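Local coordinates for protein UDP-N-acetylglucosamine 2-epimerase (PDB 4NES) that probably catalyses the reversible epimerisation at C-2 that interconverts UDP-N-acetylglucosamine and UDP-N-acetylmannosamine, working as a homodimer, at residues Asp88-Gly94 against Ile111-Glu117; Lys2-Gly8 against Asp29-Thr35; Tyr142-Glu148 against Lys163-Asn169. One frame throughout, in Å; residues are numbered along the deposited sequence.

Interaction 1 of 3, residues Asp88-Gly94 against Ile111-Glu117; sequences DVVVVQG and IDVAHVE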
loop_
_atom_site.group_PDB
_atom_site.type_symbol
_atom_site.label_atom_id
_atom_site.label_comp_id
_atom_site.label_asym_id
_atom_site.label_seq_id
_atom_site.Cartn_x
_atom_site.Cartn_y
_atom_site.Cartn_z
ATOM N N ASP A 88 16.321 -11.179 6.781
ATOM C CA ASP A 88 15.684 -10.358 7.801
ATOM C C ASP A 88 15.618 -8.877 7.427
ATOM O O ASP A 88 15.028 -8.085 8.152
ATOM C CB ASP A 88 16.269 -10.578 9.193
ATOM C CG ASP A 88 17.760 -10.408 9.232
ATOM O OD1 ASP A 88 18.324 -9.784 8.319
ATOM O OD2 ASP A 88 18.379 -10.906 10.192
ATOM N N VAL A 89 16.220 -8.508 6.295
ATOM C CA VAL A 89 15.979 -7.189 5.711
ATOM C C VAL A 89 15.805 -7.315 4.198
ATOM O O VAL A 89 16.523 -8.075 3.542
ATOM C CB VAL A 89 17.139 -6.204 5.992
ATOM C CG1 VAL A 89 16.832 -4.835 5.401
ATOM C CG2 VAL A 89 17.426 -6.085 7.482
ATOM N N VAL A 90 14.830 -6.581 3.663
ATOM C CA VAL A 90 14.634 -6.428 2.227
ATOM C C VAL A 90 14.907 -4.979 1.844
ATOM O O VAL A 90 14.388 -4.048 2.473
ATOM C CB VAL A 90 13.201 -6.853 1.834
ATOM C CG1 VAL A 90 12.772 -6.252 0.493
ATOM C CG2 VAL A 90 13.095 -8.369 1.805
ATOM N N VAL A 91 15.728 -4.788 0.816
ATOM C CA VAL A 91 16.045 -3.453 0.325
ATOM C C VAL A 91 15.351 -3.231 -1.014
ATOM O O VAL A 91 15.470 -4.059 -1.923
ATOM C CB VAL A 91 17.567 -3.272 0.144
ATOM C CG1 VAL A 91 17.872 -1.956 -0.534
ATOM C CG2 VAL A 91 18.275 -3.321 1.491
ATOM N N VAL A 92 14.610 -2.124 -1.124
ATOM C CA VAL A 92 13.997 -1.717 -2.386
ATOM C C VAL A 92 14.313 -0.256 -2.640
ATOM O O VAL A 92 14.439 0.535 -1.701
ATOM C CB VAL A 92 12.475 -1.941 -2.398
ATOM C CG1 VAL A 92 12.167 -3.434 -2.476
ATOM C CG2 VAL A 92 11.817 -1.282 -1.189
ATOM N N GLN A 93 14.442 0.101 -3.915
ATOM C CA GLN A 93 14.860 1.449 -4.287
ATOM C C GLN A 93 13.833 2.116 -5.160
ATOM O O GLN A 93 13.536 1.637 -6.244
ATOM C CB GLN A 93 16.189 1.413 -5.063
ATOM C CG GLN A 93 16.828 2.795 -5.346
ATOM C CD GLN A 93 16.139 3.590 -6.446
ATOM O OE1 GLN A 93 15.889 3.085 -7.537
ATOM N NE2 GLN A 93 15.824 4.840 -6.153
ATOM N N GLY A 94 13.319 3.243 -4.698
ATOM C CA GLY A 94 12.515 4.099 -5.556
ATOM C C GLY A 94 11.012 3.870 -5.514
ATOM O O GLY A 94 10.390 3.797 -4.446
ATOM N N ILE A 111 9.180 -8.973 7.763
ATOM C CA ILE A 111 10.578 -8.756 7.405
ATOM C C ILE A 111 10.788 -7.262 7.241
ATOM O O ILE A 111 10.052 -6.607 6.497
ATOM C CB ILE A 111 10.926 -9.450 6.071
ATOM C CG1 ILE A 111 10.782 -10.967 6.201
ATOM C CG2 ILE A 111 12.346 -9.076 5.613
ATOM C CD1 ILE A 111 10.851 -11.712 4.873
ATOM N N ASP A 112 11.787 -6.713 7.924
ATOM C CA ASP A 112 12.066 -5.277 7.840
ATOM C C ASP A 112 12.328 -4.824 6.405
ATOM O O ASP A 112 13.100 -5.451 5.668
ATOM C CB ASP A 112 13.274 -4.900 8.703
ATOM C CG ASP A 112 12.984 -4.956 10.194
ATOM O OD1 ASP A 112 11.826 -5.197 10.592
ATOM O OD2 ASP A 112 13.936 -4.749 10.978
ATOM N N VAL A 113 11.692 -3.720 6.024
ATOM C CA VAL A 113 11.885 -3.135 4.705
ATOM C C VAL A 113 12.745 -1.878 4.795
ATOM O O VAL A 113 12.466 -0.972 5.598
ATOM C CB VAL A 113 10.530 -2.772 4.072
ATOM C CG1 VAL A 113 10.725 -2.027 2.757
ATOM C CG2 VAL A 113 9.693 -4.036 3.875
ATOM N N ALA A 114 13.797 -1.831 3.984
ATOM C CA ALA A 114 14.622 -0.636 3.871
ATOM C C ALA A 114 14.359 0.011 2.521
ATOM O O ALA A 114 14.587 -0.600 1.480
ATOM C CB ALA A 114 16.092 -0.996 4.001
ATOM N N HIS A 115 13.858 1.240 2.545
ATOM C CA HIS A 115 13.488 1.950 1.332
ATOM C C HIS A 115 14.525 3.007 0.998
ATOM O O HIS A 115 14.674 4.004 1.715
ATOM C CB HIS A 115 12.113 2.602 1.488
ATOM C CG HIS A 115 11.575 3.165 0.218
ATOM N ND1 HIS A 115 10.611 4.157 0.198
ATOM C CD2 HIS A 115 11.832 2.872 -1.079
ATOM C CE1 HIS A 115 10.314 4.454 -1.050
ATOM N NE2 HIS A 115 11.047 3.689 -1.850
ATOM N N VAL A 116 15.225 2.780 -0.107
ATOM C CA VAL A 116 16.230 3.707 -0.602
ATOM C C VAL A 116 15.528 4.728 -1.488
ATOM O O VAL A 116 14.750 4.353 -2.366
ATOM C CB VAL A 116 17.305 2.945 -1.392
ATOM C CG1 VAL A 116 18.369 3.899 -1.952
ATOM C CG2 VAL A 116 17.954 1.878 -0.515
ATOM N N GLU A 117 15.781 6.008 -1.226
ATOM C CA GLU A 117 15.124 7.137 -1.901
ATOM C C GLU A 117 13.683 7.283 -1.401
ATOM O O GLU A 117 12.717 7.280 -2.171
ATOM C CB GLU A 117 15.220 7.046 -3.430
ATOM C CG GLU A 117 14.994 8.370 -4.141
ATOM C CD GLU A 117 14.959 8.208 -5.647
ATOM O OE1 GLU A 117 13.940 7.715 -6.190
ATOM O OE2 GLU A 117 15.963 8.572 -6.285
HETATM O O HOH W 1 13.144 -8.565 9.833
HETATM O O HOH W 2 14.398 6.120 -8.449
#

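Interaction 2 of 3, residues Lys2-Gly8 against Asp29-Thr35; sequences KLSIILG and DWHIIHT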
loop_
_atom_site.group_PDB
_atom_site.type_symbol
_atom_site.label_atom_id
_atom_site.label_comp_id
_atom_site.label_asym_id
_atom_site.label_seq_id
_atom_site.Cartn_x
_atom_site.Cartn_y
_atom_site.Cartn_z
ATOM N N LYS A 2 20.847 -11.820 6.953
ATOM C CA LYS A 2 20.694 -12.050 5.535
ATOM C C LYS A 2 19.885 -10.907 4.937
ATOM O O LYS A 2 18.838 -10.514 5.470
ATOM C CB LYS A 2 19.968 -13.378 5.329
ATOM C CG LYS A 2 19.844 -13.837 3.897
ATOM C CD LYS A 2 19.273 -15.251 3.908
ATOM C CE LYS A 2 19.146 -15.840 2.524
ATOM N NZ LYS A 2 18.725 -17.270 2.615
ATOM N N LEU A 3 20.358 -10.402 3.807
ATOM C CA LEU A 3 19.752 -9.259 3.154
ATOM C C LEU A 3 19.347 -9.649 1.739
ATOM O O LEU A 3 20.128 -10.271 1.017
ATOM C CB LEU A 3 20.777 -8.118 3.115
ATOM C CG LEU A 3 20.379 -6.772 2.512
ATOM C CD1 LEU A 3 21.167 -5.663 3.204
ATOM C CD2 LEU A 3 20.646 -6.720 1.023
ATOM N N SER A 4 18.138 -9.273 1.337
ATOM C CA SER A 4 17.712 -9.451 -0.051
ATOM C C SER A 4 17.475 -8.094 -0.694
ATOM O O SER A 4 16.746 -7.264 -0.149
ATOM C CB SER A 4 16.420 -10.269 -0.139
ATOM O OG SER A 4 16.600 -11.578 0.367
ATOM N N ILE A 5 18.090 -7.865 -1.846
ATOM C CA ILE A 5 17.780 -6.696 -2.660
ATOM C C ILE A 5 16.771 -7.125 -3.706
ATOM O O ILE A 5 16.992 -8.109 -4.412
ATOM C CB ILE A 5 19.018 -6.179 -3.389
ATOM C CG1 ILE A 5 20.060 -5.694 -2.386
ATOM C CG2 ILE A 5 18.634 -5.048 -4.325
ATOM C CD1 ILE A 5 21.398 -5.335 -3.026
ATOM N N ILE A 6 15.650 -6.416 -3.791
ATOM C CA ILE A 6 14.652 -6.699 -4.812
ATOM C C ILE A 6 14.615 -5.532 -5.787
ATOM O O ILE A 6 14.432 -4.390 -5.374
ATOM C CB ILE A 6 13.262 -6.889 -4.183
ATOM C CG1 ILE A 6 13.319 -8.000 -3.138
ATOM C CG2 ILE A 6 12.209 -7.178 -5.262
ATOM C CD1 ILE A 6 12.003 -8.274 -2.450
ATOM N N LEU A 7 14.812 -5.822 -7.072
ATOM C CA LEU A 7 14.807 -4.791 -8.103
ATOM C C LEU A 7 14.120 -5.292 -9.368
ATOM O O LEU A 7 13.938 -6.496 -9.561
ATOM C CB LEU A 7 16.241 -4.331 -8.416
ATOM C CG LEU A 7 17.246 -5.363 -8.952
ATOM C CD1 LEU A 7 17.074 -5.630 -10.445
ATOM C CD2 LEU A 7 18.678 -4.930 -8.665
ATOM N N GLY A 8 13.760 -4.360 -10.241
ATOM C CA GLY A 8 13.123 -4.741 -11.486
ATOM C C GLY A 8 13.516 -3.978 -12.740
ATOM O O GLY A 8 13.383 -4.517 -13.826
ATOM N N ASP A 29 25.748 -11.552 4.175
ATOM C CA ASP A 29 25.142 -12.513 3.263
ATOM C C ASP A 29 23.994 -11.821 2.525
ATOM O O ASP A 29 22.955 -11.525 3.118
ATOM C CB ASP A 29 24.613 -13.701 4.069
ATOM C CG ASP A 29 23.927 -14.744 3.211
ATOM O OD1 ASP A 29 24.202 -14.805 1.995
ATOM O OD2 ASP A 29 23.123 -15.518 3.772
ATOM N N TRP A 30 24.185 -11.566 1.239
ATOM C CA TRP A 30 23.180 -10.852 0.463
ATOM C C TRP A 30 23.077 -11.390 -0.955
ATOM O O TRP A 30 24.034 -11.943 -1.502
ATOM C CB TRP A 30 23.521 -9.364 0.420
ATOM C CG TRP A 30 24.741 -9.079 -0.395
ATOM C CD1 TRP A 30 26.044 -9.144 0.022
ATOM C CD2 TRP A 30 24.778 -8.690 -1.765
ATOM N NE1 TRP A 30 26.885 -8.822 -1.010
ATOM C CE2 TRP A 30 26.133 -8.538 -2.127
ATOM C CE3 TRP A 30 23.799 -8.453 -2.736
ATOM C CZ2 TRP A 30 26.533 -8.162 -3.407
ATOM C CZ3 TRP A 30 24.195 -8.078 -4.008
ATOM C CH2 TRP A 30 25.549 -7.936 -4.330
ATOM N N HIS A 31 21.906 -11.203 -1.556
ATOM C CA HIS A 31 21.694 -11.578 -2.943
ATOM C C HIS A 31 20.612 -10.707 -3.545
ATOM O O HIS A 31 19.939 -9.958 -2.827
ATOM C CB HIS A 31 21.332 -13.066 -3.076
ATOM C CG HIS A 31 22.518 -13.987 -3.012
ATOM N ND1 HIS A 31 22.871 -14.669 -1.878
ATOM C CD2 HIS A 31 23.442 -14.313 -3.958
ATOM C CE1 HIS A 31 23.960 -15.391 -2.114
ATOM N NE2 HIS A 31 24.321 -15.186 -3.366
ATOM N N ILE A 32 20.450 -10.817 -4.859
ATOM C CA ILE A 32 19.496 -10.008 -5.600
ATOM C C ILE A 32 18.362 -10.885 -6.097
ATOM O O ILE A 32 18.581 -11.966 -6.670
ATOM C CB ILE A 32 20.159 -9.334 -6.819
ATOM C CG1 ILE A 32 21.304 -8.420 -6.370
ATOM C CG2 ILE A 32 19.127 -8.574 -7.650
ATOM C CD1 ILE A 32 22.153 -7.902 -7.523
ATOM N N ILE A 33 17.144 -10.405 -5.871
ATOM C CA ILE A 33 15.947 -10.947 -6.496
ATOM C C ILE A 33 15.521 -9.961 -7.581
ATOM O O ILE A 33 15.205 -8.800 -7.303
ATOM C CB ILE A 33 14.795 -11.101 -5.485
ATOM C CG1 ILE A 33 15.182 -12.050 -4.341
ATOM C CG2 ILE A 33 13.526 -11.577 -6.196
ATOM C CD1 ILE A 33 14.185 -12.022 -3.191
ATOM N N HIS A 34 15.532 -10.421 -8.827
ATOM C CA HIS A 34 15.160 -9.593 -9.967
ATOM C C HIS A 34 13.746 -9.995 -10.404
ATOM O O HIS A 34 13.500 -11.164 -10.698
ATOM C CB HIS A 34 16.165 -9.849 -11.097
ATOM C CG HIS A 34 16.224 -8.784 -12.151
ATOM N ND1 HIS A 34 15.135 -8.006 -12.507
ATOM C CD2 HIS A 34 17.237 -8.385 -12.950
ATOM C CE1 HIS A 34 15.485 -7.171 -13.463
ATOM N NE2 HIS A 34 16.761 -7.380 -13.757
ATOM N N THR A 35 12.809 -9.048 -10.433
ATOM C CA THR A 35 11.467 -9.369 -10.916
ATOM C C THR A 35 11.434 -9.477 -12.431
ATOM O O THR A 35 10.466 -9.993 -13.004
ATOM C CB THR A 35 10.439 -8.306 -10.518
ATOM O OG1 THR A 35 10.847 -7.049 -11.078
ATOM C CG2 THR A 35 10.329 -8.200 -9.007
#

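Interaction 3 of 3, residues Tyr142-Glu148 against Lys163-Asn169; sequences YLFAPTE and KIFVVGN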
loop_
_atom_site.group_PDB
_atom_site.type_symbol
_atom_site.label_atom_id
_atom_site.label_comp_id
_atom_site.label_asym_id
_atom_site.label_seq_id
_atom_site.Cartn_x
_atom_site.Cartn_y
_atom_site.Cartn_z
ATOM N N TYR A 142 13.263 1.283 7.602
ATOM C CA TYR A 142 14.333 2.254 7.402
ATOM C C TYR A 142 13.958 3.083 6.190
ATOM O O TYR A 142 13.665 2.530 5.121
ATOM C CB TYR A 142 15.671 1.564 7.127
ATOM C CG TYR A 142 16.143 0.631 8.210
ATOM C CD1 TYR A 142 15.695 -0.681 8.255
ATOM C CD2 TYR A 142 17.058 1.050 9.170
ATOM C CE1 TYR A 142 16.131 -1.545 9.230
ATOM C CE2 TYR A 142 17.498 0.180 10.157
ATOM C CZ TYR A 142 17.029 -1.113 10.175
ATOM O OH TYR A 142 17.454 -1.994 11.145
ATOM N N LEU A 143 13.991 4.404 6.343
ATOM C CA LEU A 143 13.633 5.317 5.265
ATOM C C LEU A 143 14.851 6.155 4.957
ATOM O O LEU A 143 15.225 7.034 5.740
ATOM C CB LEU A 143 12.450 6.193 5.662
ATOM C CG LEU A 143 11.186 5.338 5.775
ATOM C CD1 LEU A 143 10.853 5.001 7.207
ATOM C CD2 LEU A 143 10.006 5.992 5.089
ATOM N N PHE A 144 15.495 5.841 3.843
ATOM C CA PHE A 144 16.720 6.525 3.463
ATOM C C PHE A 144 16.366 7.689 2.555
ATOM O O PHE A 144 16.215 7.533 1.345
ATOM C CB PHE A 144 17.693 5.538 2.813
ATOM C CG PHE A 144 18.143 4.463 3.752
ATOM C CD1 PHE A 144 18.909 4.793 4.859
ATOM C CD2 PHE A 144 17.773 3.136 3.562
ATOM C CE1 PHE A 144 19.329 3.820 5.750
ATOM C CE2 PHE A 144 18.195 2.154 4.443
ATOM C CZ PHE A 144 18.969 2.495 5.542
ATOM N N ALA A 145 16.222 8.858 3.170
ATOM C CA ALA A 145 15.786 10.066 2.487
ATOM C C ALA A 145 16.976 10.776 1.853
ATOM O O ALA A 145 18.069 10.813 2.425
ATOM C CB ALA A 145 15.071 10.988 3.467
ATOM N N PRO A 146 16.789 11.330 0.649
ATOM C CA PRO A 146 17.957 11.961 0.013
ATOM C C PRO A 146 18.212 13.374 0.526
ATOM O O PRO A 146 19.350 13.847 0.448
ATOM C CB PRO A 146 17.571 11.996 -1.468
ATOM C CG PRO A 146 16.064 12.054 -1.438
ATOM C CD PRO A 146 15.661 11.176 -0.283
ATOM N N THR A 147 17.184 14.034 1.049
ATOM C CA THR A 147 17.285 15.429 1.461
ATOM C C THR A 147 16.422 15.702 2.682
ATOM O O THR A 147 15.558 14.900 3.050
ATOM C CB THR A 147 16.755 16.383 0.372
ATOM O OG1 THR A 147 15.359 16.123 0.162
ATOM C CG2 THR A 147 17.500 16.217 -0.937
ATOM N N GLU A 148 16.625 16.869 3.281
ATOM C CA GLU A 148 15.794 17.304 4.392
ATOM C C GLU A 148 14.344 17.545 3.981
ATOM O O GLU A 148 13.442 17.319 4.782
ATOM C CB GLU A 148 16.388 18.550 5.051
ATOM C CG GLU A 148 17.770 18.318 5.659
ATOM C CD GLU A 148 17.751 17.436 6.903
ATOM O OE1 GLU A 148 16.663 17.182 7.462
ATOM O OE2 GLU A 148 18.839 17.013 7.332
ATOM N N LYS A 163 13.066 6.293 12.320
ATOM C CA LYS A 163 13.124 5.457 11.126
ATOM C C LYS A 163 13.794 6.163 9.946
ATOM O O LYS A 163 14.118 5.526 8.942
ATOM C CB LYS A 163 11.716 5.076 10.677
ATOM C CG LYS A 163 10.942 4.101 11.553
ATOM C CD LYS A 163 9.615 3.790 10.863
ATOM C CE LYS A 163 8.941 2.546 11.409
ATOM N NZ LYS A 163 8.639 2.639 12.860
ATOM N N ILE A 164 13.968 7.474 10.060
ATOM C CA ILE A 164 14.383 8.303 8.927
ATOM C C ILE A 164 15.852 8.693 9.014
ATOM O O ILE A 164 16.314 9.193 10.042
ATOM C CB ILE A 164 13.541 9.592 8.852
ATOM C CG1 ILE A 164 12.051 9.264 8.882
ATOM C CG2 ILE A 164 13.873 10.374 7.583
ATOM C CD1 ILE A 164 11.193 10.499 9.090
ATOM N N PHE A 165 16.577 8.460 7.924
ATOM C CA PHE A 165 17.986 8.821 7.822
ATOM C C PHE A 165 18.174 9.621 6.551
ATOM O O PHE A 165 17.860 9.127 5.467
ATOM C CB PHE A 165 18.846 7.553 7.764
ATOM C CG PHE A 165 18.665 6.653 8.946
ATOM C CD1 PHE A 165 17.635 5.717 8.982
ATOM C CD2 PHE A 165 19.508 6.762 10.038
ATOM C CE1 PHE A 165 17.466 4.893 10.102
ATOM C CE2 PHE A 165 19.349 5.943 11.148
ATOM C CZ PHE A 165 18.333 5.016 11.177
ATOM N N VAL A 166 18.676 10.852 6.668
ATOM C CA VAL A 166 18.966 11.659 5.487
ATOM C C VAL A 166 20.386 11.344 5.061
ATOM O O VAL A 166 21.347 11.748 5.723
ATOM C CB VAL A 166 18.816 13.156 5.778
ATOM C CG1 VAL A 166 19.116 13.965 4.518
ATOM C CG2 VAL A 166 17.404 13.455 6.291
ATOM N N VAL A 167 20.509 10.587 3.975
ATOM C CA VAL A 167 21.793 10.014 3.577
ATOM C C VAL A 167 22.308 10.515 2.232
ATOM O O VAL A 167 23.403 10.137 1.810
ATOM C CB VAL A 167 21.744 8.464 3.529
ATOM C CG1 VAL A 167 21.451 7.867 4.906
ATOM C CG2 VAL A 167 20.722 7.973 2.494
ATOM N N GLY A 168 21.543 11.383 1.574
ATOM C CA GLY A 168 21.839 11.802 0.214
ATOM C C GLY A 168 21.235 10.814 -0.761
ATOM O O GLY A 168 20.655 9.808 -0.355
ATOM N N ASN A 169 21.354 11.108 -2.053
ATOM C CA ASN A 169 20.866 10.196 -3.076
ATOM C C ASN A 169 22.017 9.399 -3.662
ATOM O O ASN A 169 23.031 9.977 -4.060
ATOM C CB ASN A 169 20.108 10.964 -4.169
ATOM C CG ASN A 169 19.233 10.058 -5.022
ATOM O OD1 ASN A 169 19.682 9.043 -5.551
ATOM N ND2 ASN A 169 17.952 10.404 -5.123
HETATM O O HOH W 3 18.125 8.583 -0.661
#

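Interaction 1 of 3, residues Asp88-Gly94 against Ile111-Glu117
His115 reaches over the end of the neighbouring strand and gives its NE2 proton to the carbonyl O of Gly94, 2.7 Å away. The acceptor lies 8° out of the ring plane, and the N-H in turn arrives in the carbonyl plane, on a lone pair. With chi1 at -171°, CG opposite the backbone N, the ring is carried forward to this spot, while ND1, at the other side of the ring, is hydrogen-bonded to the carboxylate of Asp137. One rotation of the imidazole is thereby fixed from two sides. Val92 crosses the His115 side chain at about a right angle, CG2 lying 4.2 Å from CD2. These residues belong to the parallel strands 89-93 and 112-116 of the N-terminal Rossmann-like domain of a GT-B fold, joined by helix 97-108 in a beta-alpha-beta crossover. On the opposite face of the sheet, Val91 CG1 meets Val116 CG2 at 3.8 Å, and Gln93 lays its CG against Val116 CG1 at 3.9 Å. Gln93 bends at chi2 (-75°) to bring its amide beside the Glu117 carboxylate, the two planes nearly perpendicular; a water joins Gln93 NE2 to Glu117 OE1. The other carboxylate oxygen, OE2, forms a salt bridge with Lys15 and accepts a hydrogen bond from Asn169.

Interaction 2 of 3, residues Lys2-Gly8 against Asp29-Thr35
Leu7 sets its CD1 methyl squarely over one face of the His34 imidazole, 3.5 Å from the ring centroid and 2° off the normal, a textbook CH-pi contact. Its CG sits between the backbone N and the carbonyl carbon (chi1 61°), which swings the branch across to the neighbouring strand; the second methyl, CD2, rests on Ile32 CG2 at 3.8 Å. Further back on this face Ile5 CD1 approaches Trp30 CE3 to 3.9 Å, and Leu3 CD2 touches the CB of the same tryptophan. The other face carries Ile6 and Ile33, lying side by side and pointing the same way, with CG1 of Ile6 4.1 Å from CD1 of Ile33. Between the two faces the backbones are tied rung by rung: Ile33 N to Ile5 O is a short 2.7 Å, whereas His31 N to Leu3 O stretches to 3.3 Å.

In the second shell, the His34 ring is hydrogen-bonded at both nitrogens, ND1 with the backbone N of Asn36 and NE2 with Asp44 OD1. Helix 10-23 packs on Ile5 and Leu7 through Leu16, and helix 67-85 packs on Ile6 and Ile33. At the N-terminal end of the pair Lys2 runs alongside Asp29, but its NZ makes its salt bridge with Glu85. Strand 3-7, helix 10-23 and strand 30-34 form a beta-alpha-beta unit, the repeating element of a Rossmann-like domain.

Interaction 3 of 3, residues Tyr142-Glu148 against Lys163-Asn169
This is a parallel strand pairing at one border of the N-terminal sheet: Tyr142-Glu148 supplies strand 142-145, and Lys163-Asn169 supplies strand 164-166, the outermost on this side within the chain. Four backbone hydrogen bonds join them, from Leu143 N to Lys163 O (2.8 Å) through to Val167 N to Ala145 O. The third, Ala145 N to Phe165 O, is less straight, with the donor tilted 25° from the carbonyl plane.

Aromatic groups gather on one face. Phe144 and Phe165 lie side by side and point the same way, their ring planes 35° apart and centroids 5.9 Å from each other; CD1 of Phe144 rests near CB of Phe165. One atom further along the same flank of the Phe165 ring, CE1 meets the edge of the Tyr142 ring, 4.0 Å from its CD2. Val167 adds to this face, its CG2 lying 3.9 Å from Phe144 CB. On the other face Leu143 reaches with CD1 to the CB of Lys163 (3.6 Å), and Ala145 sits by Ile164 and Val166.

Past the strands the two segments stay together. Pro146 CB packs against Asn169 CB at 3.8 Å, and one water donates to both Phe144 O and Gly168 O. Val166, with CG1 anti to its own backbone N (chi1 -180°), directs that methyl to the backbone of Thr147, while CG2 meets the carboxylate of Glu148.

Thr147 and Asn169 are then the N-caps of helices 148-156 and 170-183. Helix 148-156, the crossover of this beta-alpha-beta unit, packs on Leu143, Ile164 and Val166; helix 353-363, from the end of the chain, lies against Phe144 and Phe165, and strand 112-116 borders strand 142-145 within the sheet.

All three contacts belong to one parallel sheet and follow each other along the chain as interaction 2, interaction 1, interaction 3, each bridging the two strands of a beta-alpha-beta unit. Interaction 1 lies between the others, its centre 10 Å from that of interaction 2 and 12 Å from that of interaction 3; the centres of interactions 2 and 3 are about 20 Å apart and their nearest atoms about 8 Å, without touching. Strands 3-7 and 89-93 are neighbours, as are 112-116 and 142-145, and backbone hydrogen bonds run on between the units, as between Ser4 and Val91 and between Tyr142 and His115. The C-terminal ends of the strands face the bound nucleotides: Gly8 and Gly94 lie about 8 Å from UDP-GlcNAc, Glu117 about 7 Å from UDP.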